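Local coordinates for beta-xylosidase (Uncultured organism, PDB 4MLG), which probably hydrolyses xylo-oligosaccharides from their non-reducing ends, releasing xylose, as a five-bladed beta-propeller glycosidase of family 43, at residues V53-D58 / E63-G68; I204-G209 / T217-F222; H228-K233 / L308-D313. One frame throughout, in Å; residues are numbered along the deposited sequence.

How the contacts relate
The three contacts come one after another along the chain, and all belong to the five-bladed propeller of this family 43 enzyme. Contact 1 joins neighbouring strands 50-56 and 64-72 in one blade. Contact 2 lies across the ring, on the opposite side of the chain's centre, its centre about 36 Å from that of contact 1; it spans the passage from strand 200-205 to strand 223-230. Contact 3 links that latter strand to the loop after strand 302-308, a side-chain contact between the last two blades; its centre lies about 20 Å from the centre of contact 2 and about 27 Å from that of contact 1. The blades surround a calcium ion bound at Asp85 and His274.

Contact 1 of 3, residues V53-D58 / E63-G68; sequences VFSMDD and EVTDHG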
loop_
_atom_site.group_PDB
_atom_site.type_symbol
_atom_site.label_atom_id
_atom_site.label_comp_id
_atom_site.label_asym_id
_atom_site.label_seq_id
_atom_site.Cartn_x
_atom_site.Cartn_y
_atom_site.Cartn_z
ATOM N N VAL A 53 -21.397 0.746 18.471
ATOM C CA VAL A 53 -22.027 -0.569 18.397
ATOM C C VAL A 53 -23.406 -0.555 19.047
ATOM O O VAL A 53 -23.543 -0.242 20.229
ATOM C CB VAL A 53 -21.160 -1.663 19.059
ATOM C CG1 VAL A 53 -21.939 -2.964 19.176
ATOM C CG2 VAL A 53 -19.880 -1.880 18.271
ATOM N N PHE A 54 -24.429 -0.892 18.267
ATOM C CA PHE A 54 -25.797 -0.917 18.770
ATOM C C PHE A 54 -26.325 -2.345 18.871
ATOM O O PHE A 54 -25.965 -3.207 18.068
ATOM C CB PHE A 54 -26.712 -0.075 17.880
ATOM C CG PHE A 54 -26.286 1.361 17.758
ATOM C CD1 PHE A 54 -26.639 2.288 18.726
ATOM C CD2 PHE A 54 -25.537 1.786 16.673
ATOM C CE1 PHE A 54 -26.249 3.609 18.616
ATOM C CE2 PHE A 54 -25.144 3.104 16.559
ATOM C CZ PHE A 54 -25.501 4.018 17.530
ATOM N N SER A 55 -27.178 -2.591 19.860
ATOM C CA SER A 55 -27.763 -3.914 20.053
ATOM C C SER A 55 -29.248 -3.826 20.388
ATOM O O SER A 55 -29.692 -2.879 21.036
ATOM C CB SER A 55 -27.019 -4.678 21.150
ATOM O OG SER A 55 -27.083 -3.986 22.385
ATOM N N MET A 56 -30.011 -4.818 19.938
ATOM C CA MET A 56 -31.447 -4.855 20.190
ATOM C C MET A 56 -31.880 -6.229 20.687
ATOM O O MET A 56 -31.181 -7.221 20.485
ATOM C CB MET A 56 -32.225 -4.507 18.918
ATOM C CG MET A 56 -31.744 -3.257 18.205
ATOM S SD MET A 56 -32.704 -2.893 16.726
ATOM C CE MET A 56 -34.298 -2.516 17.449
ATOM N N ASP A 57 -33.037 -6.277 21.338
ATOM C CA ASP A 57 -33.642 -7.541 21.742
ATOM C C ASP A 57 -34.873 -7.812 20.885
ATOM O O ASP A 57 -35.246 -8.962 20.657
ATOM C CB ASP A 57 -34.018 -7.515 23.224
ATOM C CG ASP A 57 -32.826 -7.752 24.132
ATOM O OD1 ASP A 57 -31.969 -8.588 23.776
ATOM O OD2 ASP A 57 -32.747 -7.106 25.197
ATOM N N ASP A 58 -35.496 -6.736 20.414
ATOM C CA ASP A 58 -36.655 -6.829 19.535
ATOM C C ASP A 58 -36.566 -5.757 18.453
ATOM O O ASP A 58 -36.555 -4.564 18.752
ATOM C CB ASP A 58 -37.948 -6.672 20.333
ATOM C CG ASP A 58 -39.185 -6.817 19.472
ATOM O OD1 ASP A 58 -39.147 -7.607 18.505
ATOM O OD2 ASP A 58 -40.194 -6.141 19.762
ATOM N N GLU A 63 -36.252 -1.655 22.499
ATOM C CA GLU A 63 -35.338 -0.567 22.810
ATOM C C GLU A 63 -33.975 -0.781 22.157
ATOM O O GLU A 63 -33.523 -1.903 22.016
ATOM C CB GLU A 63 -35.169 -0.409 24.320
ATOM C CG GLU A 63 -34.157 0.655 24.687
ATOM C CD GLU A 63 -33.951 0.801 26.172
ATOM O OE1 GLU A 63 -32.781 0.898 26.592
ATOM O OE2 GLU A 63 -34.948 0.834 26.914
ATOM N N VAL A 64 -33.320 0.302 21.764
ATOM C CA VAL A 64 -32.001 0.203 21.156
ATOM C C VAL A 64 -30.927 0.728 22.090
ATOM O O VAL A 64 -31.048 1.801 22.641
ATOM C CB VAL A 64 -31.928 0.969 19.834
ATOM C CG1 VAL A 64 -30.630 0.649 19.118
ATOM C CG2 VAL A 64 -33.116 0.614 18.966
ATOM N N THR A 65 -29.880 -0.058 22.265
ATOM C CA THR A 65 -28.812 0.245 23.214
ATOM C C THR A 65 -27.520 0.669 22.518
ATOM O O THR A 65 -26.987 -0.061 21.682
ATOM C CB THR A 65 -28.518 -0.961 24.131
ATOM O OG1 THR A 65 -29.656 -1.221 24.962
ATOM C CG2 THR A 65 -27.306 -0.685 25.011
ATOM N N ASP A 66 -27.026 1.854 22.867
ATOM C CA ASP A 66 -25.750 2.340 22.353
ATOM C C ASP A 66 -24.630 1.901 23.289
ATOM O O ASP A 66 -24.607 2.278 24.460
ATOM C CB ASP A 66 -25.767 3.868 22.231
ATOM C CG ASP A 66 -24.604 4.410 21.409
ATOM O OD1 ASP A 66 -23.563 3.728 21.302
ATOM O OD2 ASP A 66 -24.733 5.527 20.866
ATOM N N HIS A 67 -23.702 1.103 22.770
ATOM C CA HIS A 67 -22.580 0.629 23.571
ATOM C C HIS A 67 -21.417 1.617 23.546
ATOM O O HIS A 67 -20.395 1.400 24.195
ATOM C CB HIS A 67 -22.121 -0.752 23.096
ATOM C CG HIS A 67 -23.142 -1.828 23.295
ATOM N ND1 HIS A 67 -23.292 -2.500 24.489
ATOM C CD2 HIS A 67 -24.063 -2.350 22.452
ATOM C CE1 HIS A 67 -24.262 -3.389 24.374
ATOM N NE2 HIS A 67 -24.747 -3.318 23.147
ATOM N N GLY A 68 -21.582 2.700 22.794
ATOM C CA GLY A 68 -20.569 3.737 22.713
ATOM C C GLY A 68 -19.501 3.451 21.676
ATOM O O GLY A 68 -19.618 2.510 20.891
#
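Residues 53-56 and 64-68 run antiparallel, their axes at 151°, with Ser55-Thr65 a hydrogen-bonded pair and Phe54-Asp66 a non-hydrogen-bonded one. This is a beta hairpin within a propeller blade, in which strand 50-56 also pairs with strand 24-32. Ser55 N donates to Thr65 O and Thr65 N to Ser55 O, each at 3.1 Å, and His67 N reaches Val53 O at 2.9 Å. On one face of the sheet, the Phe54 ring crosses the Asp66 side chain at a slant, CE1 nearest the carboxylate and the planes 51° apart, while CE of Met56 touches Val64 CG2 at 3.7 Å. Phe54 also packs on Pro29 and Val8, and an alanine here would probably leave both without this ring and Asp66 without its aromatic neighbour. Asp66 OD1 accepts from Gly68 N at 2.7 Å, an Asx turn, and bonds weakly with His52 ND1. The other face carries Ser55 and Thr65, with Thr65 CG2 above the rim of one face of the His67 imidazole. Ser55 OG, set between the backbone N and the carbonyl carbon (chi1 60°), meets that ring's edge in a 2.5 Å hydrogen bond with His67 NE2.

Contact 2 of 3, residues I204-G209 / T217-F222; sequences ILDEKG and TKRRFF
Arg219 carries the polar half of the contact, reaching from the loop 217-222 to the acidic pair that follows strand 200-205. Its CG lies beside the backbone N, and a bend further out (chi3 77°) brings the guanidinium up to Asp206 and Glu207. A single nitrogen, NH2, makes both salt bridges: 3.0 Å from Asp206 OD1 and 3.2 Å from Glu207 OE1. The second oxygen of Glu207, OE2, is almost as near to Arg219 NH2, at 3.3 Å, so the Glu207 carboxylate presents both oxygens to the same nitrogen. The Asp206 side chain crosses that of the arginine at about a right angle, yet its carboxylate plane is tilted only 27° from the guanidinium. The other terminal nitrogen, NH1, pairs with Asp216, so three carboxylates share one positive charge, while Tyr260 of strand 258-265 touches both Arg219 and Glu207. These segments bracket the link between two successive propeller blades, the chain leaving strand 200-205 at the outer edge of one and entering the next at strand 223-230. Arg220 points away from the acidic pair; its guanidinium, with Thr217 CB over one face, forms a salt bridge with Asp242. Phe221 then turns back, and its CB meets CD1 of Ile204 at 4.0 Å, the two side chains crossing roughly perpendicularly. Placing CG anti to the backbone N (chi1 176°) carries the phenyl ring away from Ile204 and onto Pro183 and Phe236, the latter also touched by Ile204.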
loop_
_atom_site.group_PDB
_atom_site.type_symbol
_atom_site.label_atom_id
_atom_site.label_comp_id
_atom_site.label_asym_id
_atom_site.label_seq_id
_atom_site.Cartn_x
_atom_site.Cartn_y
_atom_site.Cartn_z
ATOM N N ILE A 204 -20.359 -11.653 -11.451
ATOM C CA ILE A 204 -21.797 -11.425 -11.480
ATOM C C ILE A 204 -22.262 -11.449 -12.934
ATOM O O ILE A 204 -21.744 -10.706 -13.770
ATOM C CB ILE A 204 -22.182 -10.095 -10.808
ATOM C CG1 ILE A 204 -21.533 -9.995 -9.427
ATOM C CG2 ILE A 204 -23.692 -9.978 -10.688
ATOM C CD1 ILE A 204 -21.901 -8.744 -8.667
ATOM N N LEU A 205 -23.230 -12.309 -13.234
ATOM C CA LEU A 205 -23.606 -12.579 -14.619
ATOM C C LEU A 205 -25.012 -12.120 -14.998
ATOM O O LEU A 205 -25.794 -11.690 -14.150
ATOM C CB LEU A 205 -23.475 -14.075 -14.914
ATOM C CG LEU A 205 -22.137 -14.737 -14.596
ATOM C CD1 LEU A 205 -22.166 -16.205 -14.989
ATOM C CD2 LEU A 205 -21.003 -14.013 -15.298
ATOM N N ASP A 206 -25.314 -12.227 -16.290
ATOM C CA ASP A 206 -26.655 -12.004 -16.820
ATOM C C ASP A 206 -27.551 -13.176 -16.461
ATOM O O ASP A 206 -27.153 -14.073 -15.719
ATOM C CB ASP A 206 -26.611 -11.904 -18.346
ATOM C CG ASP A 206 -26.190 -10.538 -18.835
ATOM O OD1 ASP A 206 -26.539 -9.536 -18.179
ATOM O OD2 ASP A 206 -25.520 -10.469 -19.887
ATOM N N GLU A 207 -28.762 -13.171 -17.009
ATOM C CA GLU A 207 -29.616 -14.347 -16.965
ATOM C C GLU A 207 -29.139 -15.295 -18.058
ATOM O O GLU A 207 -29.509 -16.468 -18.090
ATOM C CB GLU A 207 -31.083 -13.971 -17.185
ATOM C CG GLU A 207 -31.638 -12.968 -16.179
ATOM C CD GLU A 207 -31.304 -11.529 -16.534
ATOM O OE1 GLU A 207 -30.721 -11.300 -17.615
ATOM O OE2 GLU A 207 -31.626 -10.626 -15.733
ATOM N N LYS A 208 -28.307 -14.767 -18.951
ATOM C CA LYS A 208 -27.714 -15.549 -20.028
ATOM C C LYS A 208 -26.315 -16.031 -19.656
ATOM O O LYS A 208 -25.625 -16.649 -20.467
ATOM C CB LYS A 208 -27.664 -14.724 -21.313
ATOM C CG LYS A 208 -29.028 -14.280 -21.805
ATOM C CD LYS A 208 -29.948 -15.475 -21.993
ATOM C CE LYS A 208 -31.348 -15.048 -22.393
ATOM N NZ LYS A 208 -32.269 -16.210 -22.555
ATOM N N GLY A 209 -25.899 -15.740 -18.427
ATOM C CA GLY A 209 -24.616 -16.203 -17.927
ATOM C C GLY A 209 -23.440 -15.390 -18.433
ATOM O O GLY A 209 -22.297 -15.849 -18.404
ATOM N N THR A 217 -25.198 0.151 -15.644
ATOM C CA THR A 217 -25.025 0.735 -14.313
ATOM C C THR A 217 -26.188 0.465 -13.360
ATOM O O THR A 217 -26.124 0.815 -12.181
ATOM C CB THR A 217 -24.782 2.257 -14.386
ATOM O OG1 THR A 217 -25.920 2.900 -14.972
ATOM C CG2 THR A 217 -23.544 2.561 -15.217
ATOM N N LYS A 218 -27.249 -0.156 -13.864
ATOM C CA LYS A 218 -28.398 -0.479 -13.026
ATOM C C LYS A 218 -28.278 -1.870 -12.407
ATOM O O LYS A 218 -29.060 -2.238 -11.531
ATOM C CB LYS A 218 -29.701 -0.345 -13.820
ATOM C CG LYS A 218 -30.389 1.001 -13.633
ATOM C CD LYS A 218 -31.547 1.196 -14.601
ATOM C CE LYS A 218 -31.063 1.715 -15.945
ATOM N NZ LYS A 218 -32.199 2.109 -16.824
ATOM N N ARG A 219 -27.287 -2.631 -12.859
ATOM C CA ARG A 219 -27.074 -3.990 -12.371
ATOM C C ARG A 219 -25.613 -4.217 -11.988
ATOM O O ARG A 219 -25.309 -5.067 -11.152
ATOM C CB ARG A 219 -27.507 -5.008 -13.431
ATOM C CG ARG A 219 -28.979 -4.924 -13.804
ATOM C CD ARG A 219 -29.210 -5.355 -15.241
ATOM N NE ARG A 219 -29.178 -6.804 -15.410
ATOM C CZ ARG A 219 -29.060 -7.413 -16.585
ATOM N NH1 ARG A 219 -28.945 -6.696 -17.694
ATOM N NH2 ARG A 219 -29.045 -8.736 -16.652
ATOM N N ARG A 220 -24.720 -3.449 -12.607
ATOM C CA ARG A 220 -23.281 -3.544 -12.360
ATOM C C ARG A 220 -22.926 -3.283 -10.897
ATOM O O ARG A 220 -23.516 -2.418 -10.254
ATOM C CB ARG A 220 -22.536 -2.560 -13.271
ATOM C CG ARG A 220 -21.165 -2.135 -12.777
ATOM C CD ARG A 220 -21.063 -0.622 -12.691
ATOM N NE ARG A 220 -22.047 -0.065 -11.768
ATOM C CZ ARG A 220 -22.191 1.232 -11.521
ATOM N NH1 ARG A 220 -21.412 2.118 -12.126
ATOM N NH2 ARG A 220 -23.115 1.644 -10.666
ATOM N N PHE A 221 -21.965 -4.040 -10.375
ATOM C CA PHE A 221 -21.513 -3.861 -9.000
ATOM C C PHE A 221 -20.825 -2.513 -8.800
ATOM O O PHE A 221 -20.008 -2.096 -9.622
ATOM C CB PHE A 221 -20.563 -4.989 -8.595
ATOM C CG PHE A 221 -19.983 -4.824 -7.219
ATOM C CD1 PHE A 221 -20.709 -5.195 -6.097
ATOM C CD2 PHE A 221 -18.712 -4.297 -7.044
ATOM C CE1 PHE A 221 -20.179 -5.042 -4.825
ATOM C CE2 PHE A 221 -18.176 -4.140 -5.776
ATOM C CZ PHE A 221 -18.911 -4.514 -4.666
ATOM N N PHE A 222 -21.158 -1.843 -7.702
ATOM C CA PHE A 222 -20.513 -0.585 -7.342
ATOM C C PHE A 222 -19.836 -0.709 -5.979
ATOM O O PHE A 222 -18.638 -0.467 -5.857
ATOM C CB PHE A 222 -21.525 0.566 -7.331
ATOM C CG PHE A 222 -20.898 1.931 -7.203
ATOM C CD1 PHE A 222 -20.526 2.649 -8.330
ATOM C CD2 PHE A 222 -20.680 2.497 -5.956
ATOM C CE1 PHE A 222 -19.947 3.904 -8.215
ATOM C CE2 PHE A 222 -20.103 3.750 -5.832
ATOM C CZ PHE A 222 -19.735 4.454 -6.963
#

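Contact 3 of 3, residues H228-K233 / L308-D313; sequences HYYNGK and LKYNPD
Tyr310 OH lies 2.9 Å from His228 NE2, the phenol arriving from the loop after strand 302-308 and the imidazole from strand 223-230. The two groups reach toward each other from the two segments, and the histidine nitrogen sits close to the plane of the tyrosine ring, at its edge. Next to this approach, Tyr230 stacks face-to-face on Tyr310, with centroids 3.8 Å apart and planes only 9° from parallel. The two rings lie head to tail: Tyr230 OH is 3.7 Å from Tyr310 CB, at the root of the partner, while Tyr230 CE2 comes 3.5 Å from Tyr310 CG. Extension of Tyr230 with CG anti to its own N (chi1 164°) carries its ring toward Tyr310 although the backbones stay apart, the CA atoms of Tyr230 and Tyr310 being separated by 9.4 Å. The overlap therefore rests on side chains and not on strand pairing. Asn231 CB lies over the rim of the opposite face of the Tyr230 ring. Trp284 completes the aromatic cluster: it packs edge-to-face with Tyr310 and also meets the rings of Tyr230 and His228, the latter lying nearly parallel to Tyr235 as well. Beyond the stack, Lys233 NZ approaches Asp313 O at a long 3.8 Å. Tyr230 N donates to Lys233 O at 3.0 Å, and a weaker bond returns from Lys233 N to Tyr230 O, closing a type I' turn in which both Asn231 and Gly232 have positive phi. This tight hairpin turn of one blade thus leans, through stacked tyrosines, on the loop leaving a strand of the next, an inter-blade aromatic contact within the five-bladed beta-propeller.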
loop_
_atom_site.group_PDB
_atom_site.type_symbol
_atom_site.label_atom_id
_atom_site.label_comp_id
_atom_site.label_asym_id
_atom_site.label_seq_id
_atom_site.Cartn_x
_atom_site.Cartn_y
_atom_site.Cartn_z
ATOM N N HIS A 228 -25.658 -13.671 2.222
ATOM C CA HIS A 228 -26.419 -14.458 3.187
ATOM C C HIS A 228 -26.968 -15.742 2.566
ATOM O O HIS A 228 -26.825 -15.973 1.365
ATOM C CB HIS A 228 -27.532 -13.630 3.840
ATOM C CG HIS A 228 -28.736 -13.426 2.973
ATOM N ND1 HIS A 228 -28.914 -12.298 2.200
ATOM C CD2 HIS A 228 -29.832 -14.194 2.773
ATOM C CE1 HIS A 228 -30.064 -12.386 1.556
ATOM N NE2 HIS A 228 -30.639 -13.528 1.884
ATOM N N TYR A 229 -27.595 -16.571 3.393
ATOM C CA TYR A 229 -28.004 -17.906 2.974
ATOM C C TYR A 229 -29.446 -18.191 3.378
ATOM O O TYR A 229 -29.793 -18.124 4.558
ATOM C CB TYR A 229 -27.065 -18.940 3.597
ATOM C CG TYR A 229 -27.147 -20.323 2.995
ATOM C CD1 TYR A 229 -26.557 -20.604 1.769
ATOM C CD2 TYR A 229 -27.789 -21.355 3.665
ATOM C CE1 TYR A 229 -26.619 -21.871 1.222
ATOM C CE2 TYR A 229 -27.856 -22.624 3.125
ATOM C CZ TYR A 229 -27.270 -22.877 1.904
ATOM O OH TYR A 229 -27.334 -24.141 1.365
ATOM N N TYR A 230 -30.281 -18.508 2.394
ATOM C CA TYR A 230 -31.692 -18.786 2.644
ATOM C C TYR A 230 -32.228 -19.898 1.748
ATOM O O TYR A 230 -32.067 -19.857 0.526
ATOM C CB TYR A 230 -32.529 -17.514 2.467
ATOM C CG TYR A 230 -34.017 -17.765 2.328
ATOM C CD1 TYR A 230 -34.807 -18.017 3.442
ATOM C CD2 TYR A 230 -34.630 -17.740 1.081
ATOM C CE1 TYR A 230 -36.168 -18.245 3.316
ATOM C CE2 TYR A 230 -35.985 -17.967 0.946
ATOM C CZ TYR A 230 -36.750 -18.218 2.066
ATOM O OH TYR A 230 -38.101 -18.441 1.932
ATOM N N ASN A 231 -32.863 -20.884 2.374
ATOM C CA ASN A 231 -33.497 -21.995 1.669
ATOM C C ASN A 231 -32.548 -22.747 0.737
ATOM O O ASN A 231 -32.905 -23.080 -0.392
ATOM C CB ASN A 231 -34.729 -21.509 0.898
ATOM C CG ASN A 231 -35.783 -22.587 0.743
ATOM O OD1 ASN A 231 -35.500 -23.776 0.894
ATOM N ND2 ASN A 231 -37.009 -22.177 0.439
ATOM N N GLY A 232 -31.338 -23.007 1.219
ATOM C CA GLY A 232 -30.349 -23.741 0.452
ATOM C C GLY A 232 -29.825 -22.985 -0.754
ATOM O O GLY A 232 -29.440 -23.591 -1.753
ATOM N N LYS A 233 -29.804 -21.660 -0.665
ATOM C CA LYS A 233 -29.342 -20.836 -1.776
ATOM C C LYS A 233 -28.545 -19.631 -1.279
ATOM O O LYS A 233 -28.829 -19.085 -0.213
ATOM C CB LYS A 233 -30.531 -20.376 -2.623
ATOM C CG LYS A 233 -30.186 -20.073 -4.072
ATOM C CD LYS A 233 -31.391 -19.533 -4.826
ATOM C CE LYS A 233 -32.579 -20.477 -4.732
ATOM N NZ LYS A 233 -33.779 -19.932 -5.427
ATOM N N LEU A 308 -37.939 -7.768 5.470
ATOM C CA LEU A 308 -37.689 -8.365 4.164
ATOM C C LEU A 308 -38.444 -9.683 4.027
ATOM O O LEU A 308 -38.431 -10.513 4.936
ATOM C CB LEU A 308 -36.190 -8.587 3.959
ATOM C CG LEU A 308 -35.744 -9.021 2.563
ATOM C CD1 LEU A 308 -34.654 -8.096 2.050
ATOM C CD2 LEU A 308 -35.263 -10.462 2.569
ATOM N N LYS A 309 -39.104 -9.871 2.889
ATOM C CA LYS A 309 -39.907 -11.068 2.667
ATOM C C LYS A 309 -39.544 -11.761 1.358
ATOM O O LYS A 309 -39.201 -11.107 0.372
ATOM C CB LYS A 309 -41.398 -10.726 2.690
ATOM C CG LYS A 309 -41.894 -10.227 4.037
ATOM C CD LYS A 309 -43.372 -9.881 3.989
ATOM C CE LYS A 309 -43.872 -9.407 5.344
ATOM N NZ LYS A 309 -45.308 -9.017 5.298
ATOM N N TYR A 310 -39.621 -13.087 1.357
ATOM C CA TYR A 310 -39.274 -13.871 0.179
ATOM C C TYR A 310 -40.509 -14.427 -0.516
ATOM O O TYR A 310 -41.537 -14.671 0.116
ATOM C CB TYR A 310 -38.350 -15.033 0.554
ATOM C CG TYR A 310 -37.029 -14.625 1.167
ATOM C CD1 TYR A 310 -35.943 -14.292 0.369
ATOM C CD2 TYR A 310 -36.866 -14.588 2.545
ATOM C CE1 TYR A 310 -34.733 -13.924 0.927
ATOM C CE2 TYR A 310 -35.661 -14.222 3.112
ATOM C CZ TYR A 310 -34.598 -13.892 2.299
ATOM O OH TYR A 310 -33.397 -13.526 2.864
ATOM N N ASN A 311 -40.396 -14.624 -1.824
ATOM C CA ASN A 311 -41.414 -15.329 -2.584
ATOM C C ASN A 311 -41.068 -16.812 -2.623
ATOM O O ASN A 311 -39.892 -17.172 -2.577
ATOM C CB ASN A 311 -41.515 -14.758 -3.999
ATOM C CG ASN A 311 -42.077 -13.353 -4.018
ATOM O OD1 ASN A 311 -43.033 -13.045 -3.306
ATOM N ND2 ASN A 311 -41.481 -12.488 -4.831
ATOM N N PRO A 312 -42.092 -17.679 -2.697
ATOM C CA PRO A 312 -41.904 -19.135 -2.693
ATOM C C PRO A 312 -40.912 -19.641 -3.744
ATOM O O PRO A 312 -40.349 -20.722 -3.570
ATOM C CB PRO A 312 -43.309 -19.662 -2.993
ATOM C CG PRO A 312 -44.211 -18.621 -2.439
ATOM C CD PRO A 312 -43.520 -17.312 -2.694
ATOM N N ASP A 313 -40.694 -18.875 -4.809
ATOM C CA ASP A 313 -39.738 -19.270 -5.840
ATOM C C ASP A 313 -38.311 -18.842 -5.490
ATOM O O ASP A 313 -37.387 -19.028 -6.282
ATOM C CB ASP A 313 -40.144 -18.717 -7.211
ATOM C CG ASP A 313 -39.880 -17.230 -7.347
ATOM O OD1 ASP A 313 -40.110 -16.488 -6.370
ATOM O OD2 ASP A 313 -39.439 -16.802 -8.435
#